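Local coordinates for protein Wss1p (Saccharomyces cerevisiae, PDB 5XBV) that acts as a DNA-dependent zinc metalloendopeptidase that cleaves DNA-bound proteins and helps repair toxic DNA-protein cross-links, at residues N26-K31 with K54-M59; E71-D76 with R93-T98. The protein carries 1 engineered substitution. One frame throughout, in Å; residues are numbered along the deposited sequence.

Contact 1: residues N26-K31 with K54-M59; sequences NPHIQK and KVSYLM
Met59 reaches out of helix 56-62 and lays its thioether against Asn26, His28 and Ile29. The apolar part is made by its bent end: with chi3 at 70°, Met59 CE turns to within 3.8 Å of CG1 of Ile29, while SD touches CD1 of the same residue. CE also rests against CB of His28, where the two side chains slide past each other in opposite directions. A flexible, unbranched methionine suits the space-filling needed between helix and strand; it also packs on Phe64, Val66 and Leu117.

The His28 ring has CG of Pro27 over the centre of one face and the backbone C of Met59 over the opposite face, toward the rim. CD2 of His28 is 3.5 Å from O of Ser56.

The polar part belongs to Asn26. Its CG stands anti to the backbone N (chi1 -172°), which sets the amide over Ser56, whose small side chain lets the backbones come close; Asn26 CG lies 3.4 Å from Ser56 OG. Asn26 ND2 makes a weak hydrogen bond to SD of Met59 (3.7 Å), but its stronger partner is the carbonyl of Ala52. Asn26 OD1 accepts from the backbone N of His28 at 2.8 Å. The bond from His28 N to Asn26 OD1 closes an Asx turn within a type I beta turn, which leads the chain into edge strand 29-33 beside the helix start.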
ATOM      1  N   ASN A  26       4.141  11.228  -5.415  1.00 34.76           N
ATOM      2  CA  ASN A  26       4.866  10.017  -5.778  1.00 32.11           C
ATOM      3  C   ASN A  26       4.830   9.798  -7.289  1.00 31.85           C
ATOM      4  O   ASN A  26       3.763   9.528  -7.849  1.00 32.28           O
ATOM      5  CB  ASN A  26       4.247   8.826  -5.042  1.00 30.04           C
ATOM      6  CG  ASN A  26       5.049   7.544  -5.195  1.00 29.18           C
ATOM      7  OD1 ASN A  26       5.801   7.355  -6.163  1.00 31.17           O
ATOM      8  ND2 ASN A  26       4.903   6.656  -4.217  1.00 27.52           N
ATOM      9  N   PRO A  27       5.967   9.904  -7.984  1.00 34.36           N
ATOM     10  CA  PRO A  27       5.952   9.730  -9.445  1.00 34.41           C
ATOM     11  C   PRO A  27       5.974   8.277  -9.888  1.00 32.45           C
ATOM     12  O   PRO A  27       5.845   8.015 -11.092  1.00 33.23           O
ATOM     13  CB  PRO A  27       7.231  10.449  -9.888  1.00 36.16           C
ATOM     14  CG  PRO A  27       8.168  10.204  -8.750  1.00 36.61           C
ATOM     15  CD  PRO A  27       7.317  10.197  -7.479  1.00 34.41           C
ATOM     16  N   HIS A  28       6.153   7.338  -8.961  1.00 30.63           N
ATOM     17  CA  HIS A  28       6.228   5.917  -9.277  1.00 28.65           C
ATOM     18  C   HIS A  28       4.878   5.227  -9.187  1.00 25.63           C
ATOM     19  O   HIS A  28       4.811   4.021  -9.411  1.00 24.79           O
ATOM     20  CB  HIS A  28       7.203   5.213  -8.340  1.00 29.79           C
ATOM     21  CG  HIS A  28       8.427   6.018  -8.046  1.00 33.94           C
ATOM     22  ND1 HIS A  28       9.433   6.199  -8.969  1.00 35.55           N
ATOM     23  CD2 HIS A  28       8.797   6.708  -6.941  1.00 34.92           C
ATOM     24  CE1 HIS A  28      10.377   6.960  -8.443  1.00 36.30           C
ATOM     25  NE2 HIS A  28      10.016   7.281  -7.212  1.00 35.75           N
ATOM     26  N   ILE A  29       3.825   5.954  -8.823  1.00 26.00           N
ATOM     27  CA  ILE A  29       2.458   5.453  -8.847  1.00 26.45           C
ATOM     28  C   ILE A  29       1.684   6.338  -9.810  1.00 30.13           C
ATOM     29  O   ILE A  29       1.614   7.557  -9.616  1.00 31.92           O
ATOM     30  CB  ILE A  29       1.816   5.454  -7.452  1.00 26.45           C
ATOM     31  CG1 ILE A  29       2.579   4.507  -6.528  1.00 26.35           C
ATOM     32  CG2 ILE A  29       0.356   5.007  -7.549  1.00 26.55           C
ATOM     33  CD1 ILE A  29       2.211   4.647  -5.046  1.00 25.28           C
ATOM     34  N   GLN A  30       1.120   5.735 -10.857  1.00 30.36           N
ATOM     35  CA  GLN A  30       0.495   6.537 -11.904  1.00 33.81           C
ATOM     36  C   GLN A  30      -0.854   7.098 -11.461  1.00 29.58           C
ATOM     37  O   GLN A  30      -1.153   8.274 -11.700  1.00 30.54           O
ATOM     38  CB  GLN A  30       0.342   5.710 -13.180  1.00 39.69           C
ATOM     39  CG  GLN A  30      -0.435   6.418 -14.275  1.00 46.83           C
ATOM     40  CD  GLN A  30      -0.769   5.499 -15.435  1.00 52.58           C
ATOM     41  OE1 GLN A  30      -1.943   5.248 -15.731  1.00 54.88           O
ATOM     42  NE2 GLN A  30       0.264   4.991 -16.101  1.00 53.98           N
ATOM     43  N   LYS A  31      -1.679   6.291 -10.797  1.00 29.89           N
ATOM     44  CA  LYS A  31      -3.012   6.742 -10.419  1.00 30.66           C
ATOM     45  C   LYS A  31      -3.417   6.130  -9.083  1.00 28.02           C
ATOM     46  O   LYS A  31      -3.112   4.965  -8.821  1.00 26.13           O
ATOM     47  CB  LYS A  31      -4.015   6.372 -11.515  1.00 36.60           C
ATOM     48  CG  LYS A  31      -5.445   6.750 -11.197  1.00 42.96           C
ATOM     49  CD  LYS A  31      -6.401   6.194 -12.241  1.00 48.46           C
ATOM     50  CE  LYS A  31      -7.815   6.162 -11.704  1.00 51.38           C
ATOM     51  NZ  LYS A  31      -8.123   7.409 -10.954  1.00 53.62           N
ATOM     52  N   LYS A  54       4.065   8.395   1.476  1.00 26.79           N
ATOM     53  CA  LYS A  54       5.060   7.929   2.433  1.00 28.95           C
ATOM     54  C   LYS A  54       6.047   6.940   1.818  1.00 26.64           C
ATOM     55  O   LYS A  54       7.207   6.901   2.247  1.00 25.75           O
ATOM     56  CB  LYS A  54       4.382   7.298   3.645  1.00 33.00           C
ATOM     57  CG  LYS A  54       3.593   8.288   4.485  1.00 36.38           C
ATOM     58  CD  LYS A  54       2.821   7.565   5.563  1.00 39.66           C
ATOM     59  CE  LYS A  54       3.621   7.515   6.844  1.00 42.17           C
ATOM     60  NZ  LYS A  54       3.768   8.887   7.421  1.00 44.52           N
ATOM     61  N   VAL A  55       5.623   6.142   0.829  1.00 25.48           N
ATOM     62  CA  VAL A  55       6.495   5.092   0.289  1.00 25.48           C
ATOM     63  C   VAL A  55       7.268   5.563  -0.931  1.00 24.49           C
ATOM     64  O   VAL A  55       7.948   4.772  -1.585  1.00 23.29           O
ATOM     65  CB  VAL A  55       5.711   3.803  -0.052  1.00 24.73           C
ATOM     66  CG1 VAL A  55       5.131   3.203   1.199  1.00 24.65           C
ATOM     67  CG2 VAL A  55       4.604   4.077  -1.062  1.00 24.50           C
ATOM     68  N   SER A  56       7.222   6.861  -1.223  1.00 26.86           N
ATOM     69  CA  SER A  56       7.791   7.355  -2.473  1.00 28.06           C
ATOM     70  C   SER A  56       9.295   7.086  -2.565  1.00 27.65           C
ATOM     71  O   SER A  56       9.780   6.570  -3.580  1.00 28.21           O
ATOM     72  CB  SER A  56       7.484   8.846  -2.614  1.00 31.03           C
ATOM     73  OG  SER A  56       7.729   9.249  -3.946  1.00 33.97           O
ATOM     74  N   TYR A  57      10.054   7.419  -1.516  1.00 30.33           N
ATOM     75  CA  TYR A  57      11.503   7.241  -1.576  1.00 32.67           C
ATOM     76  C   TYR A  57      11.885   5.766  -1.623  1.00 27.28           C
ATOM     77  O   TYR A  57      12.855   5.392  -2.293  1.00 26.07           O
ATOM     78  CB  TYR A  57      12.171   7.919  -0.378  1.00 41.37           C
ATOM     79  CG  TYR A  57      13.672   8.043  -0.511  1.00 50.28           C
ATOM     80  CD1 TYR A  57      14.246   9.099  -1.212  1.00 53.83           C
ATOM     81  CD2 TYR A  57      14.518   7.105   0.066  1.00 53.66           C
ATOM     82  CE1 TYR A  57      15.621   9.215  -1.330  1.00 56.67           C
ATOM     83  CE2 TYR A  57      15.890   7.212  -0.050  1.00 55.98           C
ATOM     84  CZ  TYR A  57      16.439   8.265  -0.747  1.00 57.40           C
ATOM     85  OH  TYR A  57      17.811   8.358  -0.857  1.00 58.77           O
ATOM     86  N   LEU A  58      11.142   4.916  -0.911  1.00 24.18           N
ATOM     87  CA  LEU A  58      11.428   3.484  -0.946  1.00 22.54           C
ATOM     88  C   LEU A  58      11.230   2.927  -2.355  1.00 23.27           C
ATOM     89  O   LEU A  58      12.021   2.099  -2.825  1.00 23.87           O
ATOM     90  CB  LEU A  58      10.533   2.750   0.060  1.00 20.43           C
ATOM     91  CG  LEU A  58      10.801   1.263   0.282  1.00 20.41           C
ATOM     92  CD1 LEU A  58      12.072   1.085   1.097  1.00 19.30           C
ATOM     93  CD2 LEU A  58       9.614   0.600   1.000  1.00 21.16           C
ATOM     94  N   MET A  59      10.169   3.367  -3.040  1.00 23.31           N
ATOM     95  CA  MET A  59       9.913   2.872  -4.385  1.00 23.91           C
ATOM     96  C   MET A  59      10.986   3.358  -5.347  1.00 24.83           C
ATOM     97  O   MET A  59      11.408   2.616  -6.240  1.00 25.96           O
ATOM     98  CB  MET A  59       8.513   3.297  -4.847  1.00 23.56           C
ATOM     99  CG  MET A  59       7.379   2.616  -4.083  1.00 23.32           C
ATOM    100  SD  MET A  59       5.729   3.094  -4.667  1.00 23.90           S
ATOM    101  CE  MET A  59       5.703   2.279  -6.259  1.00 23.71           C
TER

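Contact 2: residues E71-D76 with R93-T98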
ATOM      1  N   GLU A  71      -8.403   1.480  -3.564  1.00 19.46           N
ATOM      2  CA  GLU A  71      -9.116   0.886  -2.441  1.00 20.03           C
ATOM      3  C   GLU A  71      -9.977  -0.282  -2.912  1.00 19.16           C
ATOM      4  O   GLU A  71     -10.603  -0.202  -3.977  1.00 19.12           O
ATOM      5  CB  GLU A  71     -10.011   1.932  -1.780  1.00 20.58           C
ATOM      6  CG  GLU A  71     -10.889   1.336  -0.676  1.00 22.18           C
ATOM      7  CD  GLU A  71     -11.837   2.346  -0.087  1.00 23.15           C
ATOM      8  OE1 GLU A  71     -12.127   3.371  -0.774  1.00 23.54           O
ATOM      9  OE2 GLU A  71     -12.288   2.113   1.063  1.00 24.39           O
ATOM     10  N   PHE A  72     -10.017  -1.370  -2.123  1.00 18.62           N
ATOM     11  CA  PHE A  72     -11.083  -2.352  -2.314  1.00 19.08           C
ATOM     12  C   PHE A  72     -11.660  -2.712  -0.954  1.00 20.10           C
ATOM     13  O   PHE A  72     -11.158  -2.291   0.094  1.00 20.41           O
ATOM     14  CB  PHE A  72     -10.648  -3.570  -3.191  1.00 19.82           C
ATOM     15  CG  PHE A  72      -9.709  -4.605  -2.540  1.00 19.55           C
ATOM     16  CD1 PHE A  72      -9.511  -5.840  -3.180  1.00 19.55           C
ATOM     17  CD2 PHE A  72      -8.985  -4.349  -1.386  1.00 18.97           C
ATOM     18  CE1 PHE A  72      -8.653  -6.826  -2.655  1.00 19.58           C
ATOM     19  CE2 PHE A  72      -8.123  -5.330  -0.842  1.00 18.86           C
ATOM     20  CZ  PHE A  72      -7.958  -6.558  -1.477  1.00 19.67           C
ATOM     21  N   TYR A  73     -12.801  -3.402  -0.974  1.00 19.58           N
ATOM     22  CA  TYR A  73     -13.525  -3.733   0.256  1.00 20.51           C
ATOM     23  C   TYR A  73     -14.191  -5.093   0.064  1.00 20.92           C
ATOM     24  O   TYR A  73     -15.418  -5.199  -0.009  1.00 20.89           O
ATOM     25  CB  TYR A  73     -14.548  -2.643   0.597  1.00 21.30           C
ATOM     26  CG  TYR A  73     -15.148  -2.750   1.984  1.00 23.22           C
ATOM     27  CD1 TYR A  73     -14.383  -2.496   3.122  1.00 23.52           C
ATOM     28  CD2 TYR A  73     -16.478  -3.095   2.152  1.00 25.34           C
ATOM     29  CE1 TYR A  73     -14.944  -2.582   4.388  1.00 25.09           C
ATOM     30  CE2 TYR A  73     -17.035  -3.189   3.408  1.00 26.01           C
ATOM     31  CZ  TYR A  73     -16.270  -2.931   4.515  1.00 28.20           C
ATOM     32  OH  TYR A  73     -16.845  -3.021   5.769  1.00 29.66           O
ATOM     33  N   PRO A  74     -13.387  -6.158  -0.019  1.00 21.56           N
ATOM     34  CA  PRO A  74     -13.943  -7.470  -0.377  1.00 21.86           C
ATOM     35  C   PRO A  74     -14.819  -8.063   0.710  1.00 21.75           C
ATOM     36  O   PRO A  74     -14.665  -7.792   1.904  1.00 20.51           O
ATOM     37  CB  PRO A  74     -12.697  -8.347  -0.590  1.00 21.27           C
ATOM     38  CG  PRO A  74     -11.540  -7.472  -0.496  1.00 21.72           C
ATOM     39  CD  PRO A  74     -11.943  -6.224   0.222  1.00 21.79           C
ATOM     40  N   ARG A  75     -15.759  -8.907   0.282  1.00 26.25           N
ATOM     41  CA  ARG A  75     -16.583  -9.578   1.277  1.00 29.82           C
ATOM     42  C   ARG A  75     -15.754 -10.539   2.121  1.00 28.37           C
ATOM     43  O   ARG A  75     -16.073 -10.767   3.293  1.00 28.78           O
ATOM     44  CB  ARG A  75     -17.743 -10.302   0.595  1.00 36.56           C
ATOM     45  CG  ARG A  75     -18.660  -9.341  -0.149  1.00 44.21           C
ATOM     46  CD  ARG A  75     -20.127  -9.594   0.167  1.00 52.64           C
ATOM     47  NE  ARG A  75     -20.948  -8.407  -0.089  1.00 57.89           N
ATOM     48  CZ  ARG A  75     -22.036  -8.388  -0.854  1.00 59.67           C
ATOM     49  NH1 ARG A  75     -22.470  -9.498  -1.435  1.00 59.12           N
ATOM     50  NH2 ARG A  75     -22.709  -7.259  -1.020  1.00 62.41           N
ATOM     51  N   ASP A  76     -14.693 -11.101   1.556  1.00 26.01           N
ATOM     52  CA  ASP A  76     -13.770 -11.942   2.311  1.00 26.92           C
ATOM     53  C   ASP A  76     -12.987 -11.066   3.274  1.00 25.89           C
ATOM     54  O   ASP A  76     -12.095 -10.312   2.865  1.00 24.58           O
ATOM     55  CB  ASP A  76     -12.834 -12.688   1.366  1.00 28.38           C
ATOM     56  CG  ASP A  76     -11.898 -13.657   2.093  1.00 29.36           C
ATOM     57  OD1 ASP A  76     -11.894 -13.704   3.345  1.00 31.39           O
ATOM     58  OD2 ASP A  76     -11.162 -14.379   1.402  1.00 30.70           O
ATOM     59  N   ARG A  93      -7.247  -2.665   1.439  1.00 17.91           N
ATOM     60  CA  ARG A  93      -8.406  -2.405   2.285  1.00 19.89           C
ATOM     61  C   ARG A  93      -8.097  -1.212   3.176  1.00 21.77           C
ATOM     62  O   ARG A  93      -7.060  -1.186   3.858  1.00 22.42           O
ATOM     63  CB  ARG A  93      -8.748  -3.628   3.130  1.00 21.63           C
ATOM     64  CG  ARG A  93      -9.928  -3.387   4.032  1.00 22.93           C
ATOM     65  CD  ARG A  93     -10.144  -4.538   4.989  1.00 22.77           C
ATOM     66  NE  ARG A  93     -10.564  -5.776   4.342  1.00 23.49           N
ATOM     67  CZ  ARG A  93     -11.818  -6.069   4.001  1.00 24.69           C
ATOM     68  NH1 ARG A  93     -12.796  -5.183   4.201  1.00 25.09           N
ATOM     69  NH2 ARG A  93     -12.094  -7.248   3.441  1.00 24.16           N
ATOM     70  N   LEU A  94      -8.980  -0.208   3.144  1.00 21.68           N
ATOM     71  CA  LEU A  94      -8.826   0.973   3.984  1.00 22.21           C
ATOM     72  C   LEU A  94      -9.782   0.987   5.161  1.00 23.62           C
ATOM     73  O   LEU A  94      -9.550   1.734   6.116  1.00 25.03           O
ATOM     74  CB  LEU A  94      -9.045   2.244   3.153  1.00 23.42           C
ATOM     75  CG  LEU A  94      -8.175   2.454   1.918  1.00 23.03           C
ATOM     76  CD1 LEU A  94      -8.565   3.764   1.183  1.00 22.34           C
ATOM     77  CD2 LEU A  94      -6.719   2.523   2.333  1.00 23.54           C
ATOM     78  N   ARG A  95     -10.830   0.168   5.118  1.00 24.11           N
ATOM     79  CA  ARG A  95     -11.957   0.231   6.036  1.00 24.55           C
ATOM     80  C   ARG A  95     -12.101  -1.093   6.770  1.00 26.10           C
ATOM     81  O   ARG A  95     -11.932  -2.162   6.171  1.00 25.53           O
ATOM     82  CB  ARG A  95     -13.249   0.521   5.270  1.00 24.66           C
ATOM     83  CG  ARG A  95     -13.219   1.858   4.518  1.00 24.56           C
ATOM     84  CD  ARG A  95     -14.376   1.975   3.534  1.00 24.44           C
ATOM     85  NE  ARG A  95     -14.278   3.219   2.768  1.00 25.43           N
ATOM     86  CZ  ARG A  95     -14.827   4.368   3.155  1.00 26.25           C
ATOM     87  NH1 ARG A  95     -15.508   4.420   4.297  1.00 27.95           N
ATOM     88  NH2 ARG A  95     -14.698   5.458   2.408  1.00 27.26           N
ATOM     89  N   CYS A  96     -12.417  -1.018   8.063  1.00 30.40           N
ATOM     90  CA  CYS A  96     -12.673  -2.219   8.849  0.55 31.62           C
ATOM     91  C   CYS A  96     -13.755  -3.067   8.198  1.00 32.56           C
ATOM     92  O   CYS A  96     -14.787  -2.552   7.764  1.00 31.35           O
ATOM     93  CB  CYS A  96     -13.105  -1.836  10.265  0.55 33.09           C
ATOM     94  SG  CYS A  96     -11.806  -1.048  11.205  0.55 34.06           S
ATOM     95  N   SER A  97     -13.524  -4.386   8.150  1.00 36.12           N
ATOM     96  CA  SER A  97     -14.479  -5.289   7.506  1.00 40.77           C
ATOM     97  C   SER A  97     -15.841  -5.285   8.192  1.00 42.37           C
ATOM     98  O   SER A  97     -16.861  -5.551   7.548  1.00 44.21           O
ATOM     99  CB  SER A  97     -13.932  -6.716   7.485  1.00 42.45           C
ATOM    100  OG  SER A  97     -13.665  -7.165   8.803  1.00 44.45           O
ATOM    101  N   THR A  98     -15.884  -5.002   9.488  1.00 43.16           N
ATOM    102  CA  THR A  98     -17.126  -5.053  10.246  1.00 43.43           C
ATOM    103  C   THR A  98     -17.850  -3.713  10.326  1.00 41.88           C
ATOM    104  O   THR A  98     -18.991  -3.668  10.800  1.00 43.32           O
ATOM    105  CB  THR A  98     -16.836  -5.565  11.661  1.00 45.32           C
ATOM    106  OG1 THR A  98     -15.782  -4.784  12.247  1.00 46.12           O
ATOM    107  CG2 THR A  98     -16.389  -7.013  11.597  1.00 45.06           C
TER
HETATM  108  O   HOH W   1     -11.725  -0.311   2.046  1.00 21.96           O
HETATM  109  O   HOH W   2     -13.911   5.387  -0.139  1.00 25.39           O
HETATM  110  O   HOH W   3     -15.369  -6.449   4.313  1.00 33.06           O
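Tyr73 lays its ring against segment 93-98, nearly perpendicular to the guanidinium of Arg95 and 68° from that of Arg93, whose NH1 comes to 3.3 Å from Tyr73 CD1. Its CG is anti to the backbone N (chi1 -168°), which carries the hydroxyl to the Cys96 carbonyl, where Tyr73 OH donates to Cys96 O at 2.9 Å. On the way, Tyr73 CE1 packs 3.6 Å from CB of Arg95. A phenylalanine in its place would probably leave the Cys96 carbonyl without this donor and the loop less firmly tied to segment 71-76.

Arg93 bends at chi3 to bring its guanidinium against Pro74, whose CD lies over one face; CB of Ser97 covers the opposite face. Arg93 NH2 donates to O of Pro74 at 3.0 Å, and a water links that same oxygen to NH1. Long and multiply donating, an arginine can thus serve two backbone carbonyls, those of Pro74 and Leu79 (through NE), where parallel neighbours 66-72 and 89-93 of the mixed sheet run out into loops.

Glu71 and Arg95 meet at about a right angle, yet their charged planes are nearly coplanar. The syn lone pair of Glu71 OE2 receives NE of Arg95 (2.8 Å) in a salt bridge bent to 137° at the hydrogen. A second water joins Glu71 OE1, also bonded to Leu35 N, to Arg95 NH2, which also donates to the Pro39 carbonyl. Leu94 lies alongside the Glu71 chain, CD1 meeting CB, CG and CD, and also touches Ile48 of helix 41-54.

Overall arrangement
The two contacts lie on opposite sides of the chain's centre, about 23 Å apart between centres, and share no residue, yet both reach the same mixed sheet. Contact 1 joins the start of edge strand 29-33 to helix 56-62; contact 2 lies where the neighbouring strand 66-72 and strand 89-93 give way to loops. Contact 1 is the more buried, and combines thioether and apolar packing with a buried amide and an Asx turn, carrying no salt bridge. In contact 2, partly buried, arginines, a tyrosine hydroxyl and waters donate to backbone carbonyls, and a carboxylate pairs with an arginine. Neither touches the zinc site, from which the side chain of Phe72 stays about 11 Å away.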